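Local atomic coordinates of alginate biosynthesis protein AlgX (PDB entry 4KNC), a protein that takes part in the periplasmic O-acetylation of the exopolysaccharide alginate and protects the polymer from degradation on its way across the periplasm. Residues A[179-184]-A[254-259]; A[158-163]-A[249-254]; A[313-318]-A[396-401]. One frame throughout, in Å; residues are numbered along the deposited sequence.

Contact 1 of 3, residues A[179-184]-A[254-259]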
ATOM      1  N   LYS A 179     -21.936  10.362  11.512  1.00 47.51           N
ATOM      2  CA  LYS A 179     -23.154   9.687  11.062  1.00 50.99           C
ATOM      3  C   LYS A 179     -23.289   8.385  11.831  1.00 46.15           C
ATOM      4  O   LYS A 179     -22.349   7.947  12.487  1.00 50.90           O
ATOM      5  CB  LYS A 179     -23.083   9.364   9.563  1.00 58.35           C
ATOM      6  CG  LYS A 179     -22.590  10.499   8.681  1.00 63.82           C
ATOM      7  CD  LYS A 179     -22.070   9.993   7.344  1.00 65.35           C
ATOM      8  CE  LYS A 179     -23.194   9.613   6.403  1.00 60.10           C
ATOM      9  NZ  LYS A 179     -23.250  10.554   5.250  1.00 62.89           N
ATOM     10  N   GLN A 180     -24.453   7.755  11.749  1.00 41.82           N
ATOM     11  CA  GLN A 180     -24.613   6.434  12.333  1.00 45.29           C
ATOM     12  C   GLN A 180     -24.553   5.395  11.235  1.00 44.37           C
ATOM     13  O   GLN A 180     -25.259   5.501  10.227  1.00 42.02           O
ATOM     14  CB  GLN A 180     -25.954   6.309  13.032  1.00 48.85           C
ATOM     15  CG  GLN A 180     -26.303   7.471  13.934  1.00 65.53           C
ATOM     16  CD  GLN A 180     -27.790   7.534  14.218  1.00 73.10           C
ATOM     17  OE1 GLN A 180     -28.480   6.512  14.213  1.00 77.27           O
ATOM     18  NE2 GLN A 180     -28.298   8.740  14.446  1.00 73.90           N
ATOM     19  N   PHE A 181     -23.721   4.380  11.428  1.00 44.54           N
ATOM     20  CA  PHE A 181     -23.698   3.270  10.484  1.00 45.09           C
ATOM     21  C   PHE A 181     -24.110   1.974  11.153  1.00 45.22           C
ATOM     22  O   PHE A 181     -23.878   1.774  12.348  1.00 44.00           O
ATOM     23  CB  PHE A 181     -22.313   3.098   9.884  1.00 39.88           C
ATOM     24  CG  PHE A 181     -21.821   4.298   9.144  1.00 38.37           C
ATOM     25  CD1 PHE A 181     -21.126   5.297   9.806  1.00 35.81           C
ATOM     26  CD2 PHE A 181     -22.036   4.419   7.779  1.00 34.93           C
ATOM     27  CE1 PHE A 181     -20.652   6.412   9.117  1.00 34.86           C
ATOM     28  CE2 PHE A 181     -21.569   5.522   7.086  1.00 35.58           C
ATOM     29  CZ  PHE A 181     -20.877   6.521   7.759  1.00 37.95           C
ATOM     30  N   GLU A 182     -24.725   1.098  10.370  1.00 44.91           N
ATOM     31  CA  GLU A 182     -25.036  -0.247  10.826  1.00 50.15           C
ATOM     32  C   GLU A 182     -24.524  -1.286   9.834  1.00 43.82           C
ATOM     33  O   GLU A 182     -24.677  -1.133   8.608  1.00 42.85           O
ATOM     34  CB  GLU A 182     -26.540  -0.413  11.019  1.00 56.48           C
ATOM     35  CG  GLU A 182     -27.098   0.406  12.159  1.00 73.03           C
ATOM     36  CD  GLU A 182     -28.603   0.278  12.262  1.00 83.13           C
ATOM     37  OE1 GLU A 182     -29.180  -0.495  11.462  1.00 78.80           O
ATOM     38  OE2 GLU A 182     -29.203   0.947  13.136  1.00 86.95           O
ATOM     39  N   SER A 183     -23.913  -2.337  10.368  1.00 44.10           N
ATOM     40  CA  SER A 183     -23.434  -3.436   9.541  1.00 42.49           C
ATOM     41  C   SER A 183     -24.361  -4.640   9.654  1.00 44.26           C
ATOM     42  O   SER A 183     -24.745  -5.035  10.752  1.00 49.71           O
ATOM     43  CB  SER A 183     -22.008  -3.822   9.933  1.00 43.03           C
ATOM     44  OG  SER A 183     -21.119  -2.730   9.762  1.00 37.07           O
ATOM     45  N   LYS A 184     -24.721  -5.202   8.505  1.00 37.42           N
ATOM     46  CA  LYS A 184     -25.573  -6.373   8.434  1.00 39.98           C
ATOM     47  C   LYS A 184     -24.874  -7.472   7.658  1.00 37.96           C
ATOM     48  O   LYS A 184     -24.144  -7.200   6.687  1.00 41.87           O
ATOM     49  CB  LYS A 184     -26.874  -6.032   7.708  1.00 49.94           C
ATOM     50  CG  LYS A 184     -27.819  -5.136   8.490  1.00 61.42           C
ATOM     51  CD  LYS A 184     -29.021  -4.743   7.644  1.00 70.33           C
ATOM     52  N   PHE A 254     -16.632  -1.532   8.596  1.00 26.37           N
ATOM     53  CA  PHE A 254     -16.473  -1.634  10.045  1.00 28.49           C
ATOM     54  C   PHE A 254     -15.801  -0.381  10.617  1.00 32.70           C
ATOM     55  O   PHE A 254     -16.139   0.061  11.711  1.00 31.13           O
ATOM     56  CB  PHE A 254     -15.706  -2.897  10.417  1.00 31.70           C
ATOM     57  CG  PHE A 254     -16.421  -4.177  10.022  1.00 41.61           C
ATOM     58  CD1 PHE A 254     -17.739  -4.400  10.398  1.00 38.08           C
ATOM     59  CD2 PHE A 254     -15.775  -5.144   9.263  1.00 38.70           C
ATOM     60  CE1 PHE A 254     -18.402  -5.579  10.035  1.00 32.84           C
ATOM     61  CE2 PHE A 254     -16.432  -6.316   8.890  1.00 40.93           C
ATOM     62  CZ  PHE A 254     -17.744  -6.530   9.283  1.00 39.40           C
ATOM     63  N   LEU A 255     -14.853   0.196   9.877  1.00 30.26           N
ATOM     64  CA  LEU A 255     -14.279   1.465  10.305  1.00 30.24           C
ATOM     65  C   LEU A 255     -15.370   2.514  10.467  1.00 29.94           C
ATOM     66  O   LEU A 255     -15.392   3.239  11.463  1.00 39.67           O
ATOM     67  CB  LEU A 255     -13.220   1.959   9.334  1.00 28.66           C
ATOM     68  CG  LEU A 255     -11.886   1.204   9.347  1.00 39.42           C
ATOM     69  CD1 LEU A 255     -11.015   1.611   8.156  1.00 35.99           C
ATOM     70  CD2 LEU A 255     -11.137   1.452  10.643  1.00 39.61           C
ATOM     71  N   GLU A 256     -16.281   2.606   9.500  1.00 32.82           N
ATOM     72  CA  GLU A 256     -17.361   3.592   9.621  1.00 32.63           C
ATOM     73  C   GLU A 256     -18.255   3.280  10.816  1.00 35.71           C
ATOM     74  O   GLU A 256     -18.625   4.180  11.569  1.00 34.89           O
ATOM     75  CB  GLU A 256     -18.208   3.653   8.356  1.00 38.31           C
ATOM     76  CG  GLU A 256     -17.456   4.117   7.120  1.00 42.00           C
ATOM     77  CD  GLU A 256     -18.239   3.864   5.855  1.00 44.91           C
ATOM     78  OE1 GLU A 256     -19.028   2.898   5.852  1.00 42.25           O
ATOM     79  OE2 GLU A 256     -18.074   4.627   4.878  1.00 43.71           O
ATOM     80  N   GLU A 257     -18.587   2.004  10.987  1.00 35.05           N
ATOM     81  CA  GLU A 257     -19.488   1.603  12.051  1.00 38.98           C
ATOM     82  C   GLU A 257     -18.913   2.015  13.398  1.00 38.83           C
ATOM     83  O   GLU A 257     -19.586   2.659  14.195  1.00 36.82           O
ATOM     84  CB  GLU A 257     -19.759   0.092  12.039  1.00 33.45           C
ATOM     85  CG  GLU A 257     -20.628  -0.306  13.210  1.00 37.02           C
ATOM     86  CD  GLU A 257     -20.827  -1.796  13.361  1.00 46.99           C
ATOM     87  OE1 GLU A 257     -20.432  -2.566  12.452  1.00 44.82           O
ATOM     88  OE2 GLU A 257     -21.388  -2.188  14.408  1.00 43.15           O
ATOM     89  N   PHE A 258     -17.654   1.671  13.632  1.00 31.85           N
ATOM     90  CA  PHE A 258     -17.044   1.961  14.930  1.00 35.35           C
ATOM     91  C   PHE A 258     -16.539   3.394  15.120  1.00 33.93           C
ATOM     92  O   PHE A 258     -16.325   3.801  16.243  1.00 31.86           O
ATOM     93  CB  PHE A 258     -15.929   0.962  15.239  1.00 30.34           C
ATOM     94  CG  PHE A 258     -16.405  -0.462  15.247  1.00 40.06           C
ATOM     95  CD1 PHE A 258     -17.407  -0.860  16.118  1.00 36.68           C
ATOM     96  CD2 PHE A 258     -15.867  -1.393  14.381  1.00 37.63           C
ATOM     97  CE1 PHE A 258     -17.856  -2.170  16.126  1.00 44.65           C
ATOM     98  CE2 PHE A 258     -16.311  -2.705  14.386  1.00 44.28           C
ATOM     99  CZ  PHE A 258     -17.309  -3.093  15.256  1.00 45.96           C
ATOM    100  N   SER A 259     -16.348   4.149  14.040  1.00 30.22           N
ATOM    101  CA  SER A 259     -15.845   5.524  14.169  1.00 31.81           C
ATOM    102  C   SER A 259     -16.940   6.566  14.018  1.00 37.72           C
ATOM    103  O   SER A 259     -16.809   7.658  14.536  1.00 30.04           O
ATOM    104  CB  SER A 259     -14.739   5.822  13.155  1.00 29.61           C
ATOM    105  OG  SER A 259     -15.285   6.022  11.858  1.00 32.28           O
TER
HETATM  106  O   HOH W   1     -21.776   4.264  13.589  1.00 40.11           O
HETATM  107  O   HOH W   2     -23.866  -2.465  13.113  1.00 44.75           O
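Phe181 and Ser183 point from one side of the strand onto the helix 254-259, Phe181 lying mainly against Glu256 and Ser183 bonding to Glu257. In the first pair, Glu256 CB sits 3.6 Å from the centroid of the Phe181 ring and 9° off its normal, a CH-pi contact over the face. Beyond CG the Glu256 chain runs extended, which brings its carboxylate over the same ring, the two planes stacked 13° apart. Glu256 OE2 is tied to the backbone N of Ile263, a second-shell bond that should help hold the carboxylate flat over the phenyl group. Phe181 CD1 also comes within 3.3 Å of the backbone Glu256 O.

Two positions along, Ser183 OG donates a hydrogen bond of 2.8 Å to Glu257 OE1, approaching from above the carboxylate plane. Glu257 can meet it because its CG is anti to the backbone N (chi1 176°), which carries the extended chain toward Ser183. The same hydroxyl also bonds to Thr217 OG1, so it is gripped from both the helix and the adjoining strand. Glu257 OE1 lies at the edge of the Phe254 ring, in its plane.

Two waters bridge strand and helix. Water 1 accepts from Phe181 N (2.9 Å) and donates to Glu257 O; water 2 accepts from Ser183 N (2.7 Å) and makes a weak bond to Glu257 OE2.

The axes of strand 180-184 and helix 254-259 approach to 6.9 Å. Gln180, Glu182 and Lys184 make backbone hydrogen bonds to strand 210-220, completing a two-stranded antiparallel sheet, while Phe254 and Phe258 of the helix pack on helix 153-169. Helix 251-259 is thus held between that two-stranded sheet and a second helix, near the surface of the SGNH hydrolase-like domain.

Contact 2 of 3, residues A[158-163]-A[249-254]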
ATOM      1  N   ARG A 158     -12.738  -6.911  14.115  1.00 34.22           N
ATOM      2  CA  ARG A 158     -12.008  -6.748  15.375  1.00 33.04           C
ATOM      3  C   ARG A 158     -10.849  -5.783  15.185  1.00 33.43           C
ATOM      4  O   ARG A 158     -10.484  -5.050  16.106  1.00 29.52           O
ATOM      5  CB  ARG A 158     -11.501  -8.094  15.927  1.00 40.78           C
ATOM      6  CG  ARG A 158     -12.627  -9.075  16.320  1.00 44.17           C
ATOM      7  CD  ARG A 158     -12.158 -10.234  17.212  1.00 44.65           C
ATOM      8  NE  ARG A 158     -11.409 -11.279  16.502  1.00 40.60           N
ATOM      9  CZ  ARG A 158     -11.959 -12.315  15.863  1.00 38.33           C
ATOM     10  NH1 ARG A 158     -11.185 -13.211  15.246  1.00 29.02           N
ATOM     11  NH2 ARG A 158     -13.276 -12.458  15.815  1.00 35.66           N
ATOM     12  N   SER A 159     -10.256  -5.781  13.994  1.00 29.58           N
ATOM     13  CA  SER A 159      -9.182  -4.832  13.721  1.00 27.34           C
ATOM     14  C   SER A 159      -9.711  -3.400  13.640  1.00 26.82           C
ATOM     15  O   SER A 159      -9.112  -2.441  14.163  1.00 29.88           O
ATOM     16  CB  SER A 159      -8.483  -5.207  12.411  1.00 27.37           C
ATOM     17  OG  SER A 159      -7.971  -6.518  12.496  1.00 26.39           O
ATOM     18  N   ALA A 160     -10.839  -3.252  12.961  1.00 27.89           N
ATOM     19  CA  ALA A 160     -11.395  -1.929  12.746  1.00 25.38           C
ATOM     20  C   ALA A 160     -11.882  -1.288  14.067  1.00 29.26           C
ATOM     21  O   ALA A 160     -11.859  -0.061  14.218  1.00 30.90           O
ATOM     22  CB  ALA A 160     -12.507  -1.981  11.709  1.00 25.97           C
ATOM     23  N   LYS A 161     -12.285  -2.109  15.030  1.00 25.00           N
ATOM     24  CA  LYS A 161     -12.653  -1.573  16.346  1.00 32.21           C
ATOM     25  C   LYS A 161     -11.457  -0.828  17.004  1.00 30.39           C
ATOM     26  O   LYS A 161     -11.582   0.329  17.462  1.00 31.41           O
ATOM     27  CB  LYS A 161     -13.194  -2.693  17.242  1.00 30.06           C
ATOM     28  CG  LYS A 161     -13.941  -2.204  18.463  1.00 43.43           C
ATOM     29  CD  LYS A 161     -14.659  -3.356  19.150  1.00 59.72           C
ATOM     30  CE  LYS A 161     -15.540  -4.108  18.167  1.00 73.06           C
ATOM     31  N   ILE A 162     -10.289  -1.477  16.987  1.00 31.13           N
ATOM     32  CA  ILE A 162      -9.066  -0.858  17.496  1.00 33.03           C
ATOM     33  C   ILE A 162      -8.639   0.377  16.682  1.00 35.41           C
ATOM     34  O   ILE A 162      -8.324   1.453  17.257  1.00 35.58           O
ATOM     35  CB  ILE A 162      -7.927  -1.887  17.590  1.00 34.16           C
ATOM     36  CG1 ILE A 162      -8.275  -2.944  18.639  1.00 32.42           C
ATOM     37  CG2 ILE A 162      -6.600  -1.212  17.948  1.00 30.18           C
ATOM     38  CD1 ILE A 162      -7.240  -4.058  18.743  1.00 30.83           C
ATOM     39  N   VAL A 163      -8.661   0.251  15.352  1.00 29.76           N
ATOM     40  CA  VAL A 163      -8.275   1.401  14.517  1.00 30.45           C
ATOM     41  C   VAL A 163      -9.165   2.617  14.809  1.00 31.47           C
ATOM     42  O   VAL A 163      -8.676   3.745  14.935  1.00 39.11           O
ATOM     43  CB  VAL A 163      -8.302   1.093  12.996  1.00 32.35           C
ATOM     44  CG1 VAL A 163      -7.902   2.345  12.205  1.00 33.02           C
ATOM     45  CG2 VAL A 163      -7.370  -0.063  12.664  1.00 30.36           C
ATOM     46  N   TYR A 249     -14.291  -7.975   2.495  1.00 33.72           N
ATOM     47  CA  TYR A 249     -14.020  -8.184   3.909  1.00 29.16           C
ATOM     48  C   TYR A 249     -14.604  -7.059   4.744  1.00 30.50           C
ATOM     49  O   TYR A 249     -14.648  -7.159   5.964  1.00 30.90           O
ATOM     50  CB  TYR A 249     -12.520  -8.356   4.173  1.00 35.86           C
ATOM     51  CG  TYR A 249     -11.879  -9.253   3.151  1.00 36.51           C
ATOM     52  CD1 TYR A 249     -12.105 -10.632   3.169  1.00 35.91           C
ATOM     53  CD2 TYR A 249     -11.086  -8.725   2.142  1.00 28.43           C
ATOM     54  CE1 TYR A 249     -11.541 -11.458   2.220  1.00 27.90           C
ATOM     55  CE2 TYR A 249     -10.512  -9.548   1.182  1.00 30.73           C
ATOM     56  CZ  TYR A 249     -10.740 -10.909   1.226  1.00 36.86           C
ATOM     57  OH  TYR A 249     -10.170 -11.724   0.264  1.00 36.81           O
ATOM     58  N   ASN A 250     -15.035  -5.995   4.070  1.00 29.71           N
ATOM     59  CA  ASN A 250     -15.748  -4.891   4.706  1.00 34.43           C
ATOM     60  C   ASN A 250     -14.955  -4.114   5.785  1.00 31.55           C
ATOM     61  O   ASN A 250     -15.539  -3.589   6.727  1.00 30.51           O
ATOM     62  CB  ASN A 250     -17.101  -5.362   5.274  1.00 25.97           C
ATOM     63  CG  ASN A 250     -18.057  -4.194   5.534  1.00 34.15           C
ATOM     64  OD1 ASN A 250     -18.235  -3.348   4.667  1.00 31.62           O
ATOM     65  ND2 ASN A 250     -18.635  -4.123   6.745  1.00 27.13           N
ATOM     66  N   PHE A 251     -13.638  -4.032   5.637  1.00 30.54           N
ATOM     67  CA  PHE A 251     -12.801  -3.290   6.584  1.00 24.08           C
ATOM     68  C   PHE A 251     -13.227  -1.821   6.663  1.00 29.17           C
ATOM     69  O   PHE A 251     -13.421  -1.289   7.762  1.00 28.94           O
ATOM     70  CB  PHE A 251     -11.322  -3.430   6.215  1.00 31.91           C
ATOM     71  CG  PHE A 251     -10.368  -2.699   7.144  1.00 31.56           C
ATOM     72  CD1 PHE A 251     -10.388  -2.927   8.514  1.00 29.71           C
ATOM     73  CD2 PHE A 251      -9.410  -1.829   6.627  1.00 25.85           C
ATOM     74  CE1 PHE A 251      -9.495  -2.266   9.361  1.00 28.76           C
ATOM     75  CE2 PHE A 251      -8.498  -1.176   7.466  1.00 35.23           C
ATOM     76  CZ  PHE A 251      -8.552  -1.392   8.841  1.00 28.92           C
ATOM     77  N   ALA A 252     -13.420  -1.178   5.515  1.00 28.33           N
ATOM     78  CA  ALA A 252     -13.904   0.217   5.510  1.00 28.69           C
ATOM     79  C   ALA A 252     -15.276   0.384   6.192  1.00 33.30           C
ATOM     80  O   ALA A 252     -15.505   1.346   6.924  1.00 30.12           O
ATOM     81  CB  ALA A 252     -13.956   0.756   4.101  1.00 27.92           C
ATOM     82  N   GLY A 253     -16.187  -0.558   5.958  1.00 34.27           N
ATOM     83  CA  GLY A 253     -17.505  -0.501   6.574  1.00 26.79           C
ATOM     84  C   GLY A 253     -17.452  -0.616   8.091  1.00 30.21           C
ATOM     85  O   GLY A 253     -18.139   0.120   8.810  1.00 30.50           O
ATOM     86  N   PHE A 254     -16.632  -1.532   8.596  1.00 26.37           N
ATOM     87  CA  PHE A 254     -16.473  -1.634  10.045  1.00 28.49           C
ATOM     88  C   PHE A 254     -15.801  -0.381  10.617  1.00 32.70           C
ATOM     89  O   PHE A 254     -16.139   0.061  11.711  1.00 31.13           O
ATOM     90  CB  PHE A 254     -15.706  -2.897  10.417  1.00 31.70           C
ATOM     91  CG  PHE A 254     -16.421  -4.177  10.022  1.00 41.61           C
ATOM     92  CD1 PHE A 254     -17.739  -4.400  10.398  1.00 38.08           C
ATOM     93  CD2 PHE A 254     -15.775  -5.144   9.263  1.00 38.70           C
ATOM     94  CE1 PHE A 254     -18.402  -5.579  10.035  1.00 32.84           C
ATOM     95  CE2 PHE A 254     -16.432  -6.316   8.890  1.00 40.93           C
ATOM     96  CZ  PHE A 254     -17.744  -6.530   9.283  1.00 39.40           C
TER
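Ser159 OG is gripped by two groups, the carbonyl O of Gly155 one turn earlier in its own helix and the hydroxyl of Tyr143, while its CB faces Phe251 CE1 across the contact at 4.4 Å. The contact joins two helices of the SGNH hydrolase-like fold: helix 153-169 follows the probable active-site residues Asp148 and His150, and helix 251-259 follows the probable nucleophile Ser243.

Between them the packing is apolar, with no hydrogen bond across it. Ala160 lies at its centre, its CB 3.6 Å from Phe254 CB and 3.8 Å from Phe251 CE1; so small a side chain lets the helix backbones come close, the CA atoms of Ala160 and Phe254 being 5.8 Å apart. With chi1 at -180°, the Phe251 side chain is swung away from its own backbone N and across to helix 153-169. Val163 CG2 stands at the ring's edge, 4.2 Å from Phe251 CZ, and Trp151 meets the ring with planes about 45° apart. The Phe251 side chain is about 10 Å from those of both His150 and Ser243, so the packing is close to, but not part of, the probable active site; Tyr249 stacks on His150.

Asn250 is the N-cap residue of helix 251-259, and its ND2, hydrogen-bonded to Thr217 OG1, lies 3.5 Å above the plane of the Phe254 ring, over its centre.

Contact 3 of 3, residues A[313-318]-A[396-401]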
ATOM      1  N   ALA A 313       6.050   9.416  -4.107  1.00 43.37           N
ATOM      2  CA  ALA A 313       5.121   9.867  -3.071  1.00 42.73           C
ATOM      3  C   ALA A 313       5.378  11.296  -2.608  1.00 48.92           C
ATOM      4  O   ALA A 313       4.433  12.076  -2.489  1.00 41.35           O
ATOM      5  CB  ALA A 313       5.104   8.903  -1.892  1.00 46.65           C
ATOM      6  N   MET A 314       6.645  11.643  -2.378  1.00 46.95           N
ATOM      7  CA  MET A 314       6.987  12.984  -1.897  1.00 45.30           C
ATOM      8  C   MET A 314       6.451  14.119  -2.790  1.00 48.22           C
ATOM      9  O   MET A 314       5.672  14.942  -2.321  1.00 58.00           O
ATOM     10  CB  MET A 314       8.498  13.131  -1.618  1.00 41.60           C
ATOM     11  CG  MET A 314       8.983  12.310  -0.439  1.00 35.67           C
ATOM     12  SD  MET A 314       8.292  12.898   1.123  1.00 45.12           S
ATOM     13  CE  MET A 314       9.426  14.250   1.465  1.00 40.51           C
ATOM     14  N   PRO A 315       6.844  14.159  -4.078  1.00 48.43           N
ATOM     15  CA  PRO A 315       6.308  15.244  -4.910  1.00 45.54           C
ATOM     16  C   PRO A 315       4.823  15.099  -5.222  1.00 45.08           C
ATOM     17  O   PRO A 315       4.194  16.078  -5.618  1.00 50.88           O
ATOM     18  CB  PRO A 315       7.113  15.114  -6.205  1.00 41.89           C
ATOM     19  CG  PRO A 315       7.477  13.652  -6.253  1.00 41.11           C
ATOM     20  CD  PRO A 315       7.784  13.311  -4.836  1.00 44.95           C
ATOM     21  N   LEU A 316       4.274  13.901  -5.072  1.00 43.98           N
ATOM     22  CA  LEU A 316       2.849  13.704  -5.317  1.00 47.74           C
ATOM     23  C   LEU A 316       1.966  14.441  -4.300  1.00 50.39           C
ATOM     24  O   LEU A 316       0.819  14.793  -4.601  1.00 47.93           O
ATOM     25  CB  LEU A 316       2.499  12.214  -5.353  1.00 40.40           C
ATOM     26  CG  LEU A 316       2.738  11.560  -6.711  1.00 41.67           C
ATOM     27  CD1 LEU A 316       2.466  10.066  -6.620  1.00 34.31           C
ATOM     28  CD2 LEU A 316       1.847  12.217  -7.744  1.00 45.70           C
ATOM     29  N   VAL A 317       2.494  14.671  -3.101  1.00 43.42           N
ATOM     30  CA  VAL A 317       1.733  15.400  -2.084  1.00 50.74           C
ATOM     31  C   VAL A 317       1.257  16.763  -2.610  1.00 61.22           C
ATOM     32  O   VAL A 317       0.137  17.183  -2.314  1.00 59.92           O
ATOM     33  CB  VAL A 317       2.534  15.555  -0.772  1.00 52.51           C
ATOM     34  CG1 VAL A 317       1.779  16.413   0.226  1.00 54.68           C
ATOM     35  CG2 VAL A 317       2.806  14.200  -0.180  1.00 46.83           C
ATOM     36  N   ASP A 318       2.090  17.426  -3.423  1.00 58.65           N
ATOM     37  CA  ASP A 318       1.727  18.716  -4.029  1.00 50.11           C
ATOM     38  C   ASP A 318       1.456  18.659  -5.528  1.00 51.78           C
ATOM     39  O   ASP A 318       1.783  19.591  -6.256  1.00 65.79           O
ATOM     40  CB  ASP A 318       2.793  19.779  -3.756  1.00 47.41           C
ATOM     41  CG  ASP A 318       2.810  20.216  -2.319  1.00 69.27           C
ATOM     42  OD1 ASP A 318       3.227  19.397  -1.472  1.00 81.00           O
ATOM     43  OD2 ASP A 318       2.405  21.368  -2.035  1.00 69.78           O
ATOM     44  N   ARG A 396      -0.665   9.160 -15.868  1.00 49.64           N
ATOM     45  CA  ARG A 396       0.254  10.109 -15.238  1.00 52.47           C
ATOM     46  C   ARG A 396       1.175   9.466 -14.185  1.00 60.65           C
ATOM     47  O   ARG A 396       0.760   8.588 -13.424  1.00 60.87           O
ATOM     48  CB  ARG A 396      -0.521  11.269 -14.614  1.00 45.18           C
ATOM     49  CG  ARG A 396       0.348  12.334 -13.973  1.00 44.12           C
ATOM     50  CD  ARG A 396      -0.501  13.488 -13.482  1.00 44.46           C
ATOM     51  NE  ARG A 396       0.286  14.516 -12.806  1.00 45.30           N
ATOM     52  CZ  ARG A 396      -0.129  15.172 -11.726  1.00 50.24           C
ATOM     53  NH1 ARG A 396      -1.323  14.899 -11.198  1.00 53.18           N
ATOM     54  NH2 ARG A 396       0.642  16.097 -11.168  1.00 45.73           N
ATOM     55  N   TYR A 397       2.424   9.930 -14.171  1.00 63.14           N
ATOM     56  CA  TYR A 397       3.476   9.522 -13.247  1.00 51.59           C
ATOM     57  C   TYR A 397       4.141  10.805 -12.806  1.00 44.12           C
ATOM     58  O   TYR A 397       4.159  11.768 -13.568  1.00 52.87           O
ATOM     59  CB  TYR A 397       4.527   8.686 -13.973  1.00 47.71           C
ATOM     60  CG  TYR A 397       4.040   7.359 -14.448  1.00 46.31           C
ATOM     61  CD1 TYR A 397       3.295   7.247 -15.612  1.00 44.05           C
ATOM     62  CD2 TYR A 397       4.317   6.203 -13.726  1.00 48.54           C
ATOM     63  CE1 TYR A 397       2.845   6.017 -16.052  1.00 43.04           C
ATOM     64  CE2 TYR A 397       3.874   4.973 -14.153  1.00 46.22           C
ATOM     65  CZ  TYR A 397       3.137   4.881 -15.316  1.00 48.41           C
ATOM     66  OH  TYR A 397       2.694   3.643 -15.739  1.00 52.40           O
ATOM     67  N   VAL A 398       4.689  10.824 -11.591  1.00 44.24           N
ATOM     68  CA  VAL A 398       5.397  11.996 -11.066  1.00 43.20           C
ATOM     69  C   VAL A 398       6.574  11.545 -10.205  1.00 44.24           C
ATOM     70  O   VAL A 398       6.428  10.642  -9.387  1.00 51.05           O
ATOM     71  CB  VAL A 398       4.479  12.865 -10.179  1.00 46.10           C
ATOM     72  CG1 VAL A 398       5.239  14.069  -9.646  1.00 48.34           C
ATOM     73  CG2 VAL A 398       3.232  13.322 -10.941  1.00 45.69           C
ATOM     74  N   PHE A 399       7.744  12.148 -10.388  1.00 40.92           N
ATOM     75  CA  PHE A 399       8.911  11.730  -9.600  1.00 42.21           C
ATOM     76  C   PHE A 399       9.952  12.824  -9.433  1.00 47.58           C
ATOM     77  O   PHE A 399      10.103  13.682 -10.294  1.00 48.58           O
ATOM     78  CB  PHE A 399       9.557  10.450 -10.171  1.00 42.34           C
ATOM     79  CG  PHE A 399      10.187  10.627 -11.538  1.00 46.94           C
ATOM     80  CD1 PHE A 399       9.441  10.446 -12.689  1.00 48.50           C
ATOM     81  CD2 PHE A 399      11.530  10.949 -11.667  1.00 50.00           C
ATOM     82  CE1 PHE A 399      10.020  10.589 -13.949  1.00 53.61           C
ATOM     83  CE2 PHE A 399      12.115  11.098 -12.923  1.00 52.87           C
ATOM     84  CZ  PHE A 399      11.356  10.921 -14.063  1.00 51.66           C
ATOM     85  N   GLN A 400      10.661  12.810  -8.311  1.00 52.55           N
ATOM     86  CA  GLN A 400      11.713  13.790  -8.103  1.00 51.19           C
ATOM     87  C   GLN A 400      12.978  13.326  -8.812  1.00 47.06           C
ATOM     88  O   GLN A 400      13.262  12.125  -8.880  1.00 44.73           O
ATOM     89  CB  GLN A 400      11.972  14.024  -6.615  1.00 53.82           C
ATOM     90  CG  GLN A 400      12.630  12.858  -5.902  1.00 70.39           C
ATOM     91  CD  GLN A 400      12.404  12.878  -4.396  1.00 82.43           C
ATOM     92  OE1 GLN A 400      12.755  11.927  -3.691  1.00 85.16           O
ATOM     93  NE2 GLN A 400      11.810  13.956  -3.897  1.00 82.85           N
ATOM     94  N   LEU A 401      13.719  14.282  -9.366  1.00 46.15           N
ATOM     95  CA  LEU A 401      15.025  13.985  -9.930  1.00 55.35           C
ATOM     96  C   LEU A 401      15.922  13.576  -8.776  1.00 60.47           C
ATOM     97  O   LEU A 401      15.791  14.097  -7.665  1.00 60.96           O
ATOM     98  CB  LEU A 401      15.618  15.190 -10.676  1.00 54.42           C
ATOM     99  CG  LEU A 401      14.863  15.784 -11.879  1.00 55.35           C
ATOM    100  CD1 LEU A 401      15.802  16.579 -12.822  1.00 49.61           C
ATOM    101  CD2 LEU A 401      14.102  14.729 -12.658  1.00 49.36           C
TER
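Residues 313-316 of helix 307-316 run over strand 396-400 with CA separations of 6.4 Å for Pro315 and Phe399 and 6.5 Å for Leu316 and Val398, and the helix is kinked at Pro315, whose N has no bond to the preceding turn. Val398 meets Pro315 and Leu316 with different parts of its side chain. Its CG1 lies alongside the proline ring, 4.1 Å from Pro315 CB, the two side chains sliding past each other in opposite directions. Its CB and CG2 receive Leu316 CD2, which comes within 3.6 Å of Val398 CB.

This is a junction between domains: the helix belongs to the SGNH hydrolase-like region, the strand to the carbohydrate-binding module, where it is an outermost strand of a four-stranded antiparallel sheet. Its neighbour, strand 355-361, contributes Val356, which also touches Pro315.

Pro315 CG also rests 3.9 Å from Gln400 N. The Gln400 chain, with CG between backbone N and carbonyl carbon (chi1 70°), crosses the proline at about a right angle and brings NE2 to 4.1 Å from Met314 CB. One turn earlier in the helix, Arg311 NH2 hydrogen-bonds Gln400 O.

Overall arrangement
Contacts 1 and 2 lie side by side, their centres 9 Å apart, and share Phe254 on helix 251-259, which meets strand 180-191 in the first and helix 153-169 in the second. Helix 153-169 and strand 180-191 follow each other in the chain, so the segments of the two contacts alternate along it and bring sequence-distant parts of the SGNH hydrolase-like domain together. Contact 3 comes later in the chain, in series with both, its centre 34 Å from that of contact 1 and 30 Å from that of contact 2. It links this domain to the carbohydrate-binding module, which may bind alginate, whereas contact 2 has Phe251 about 10 Å from the side chains of the probable catalytic residues His150 and Ser243.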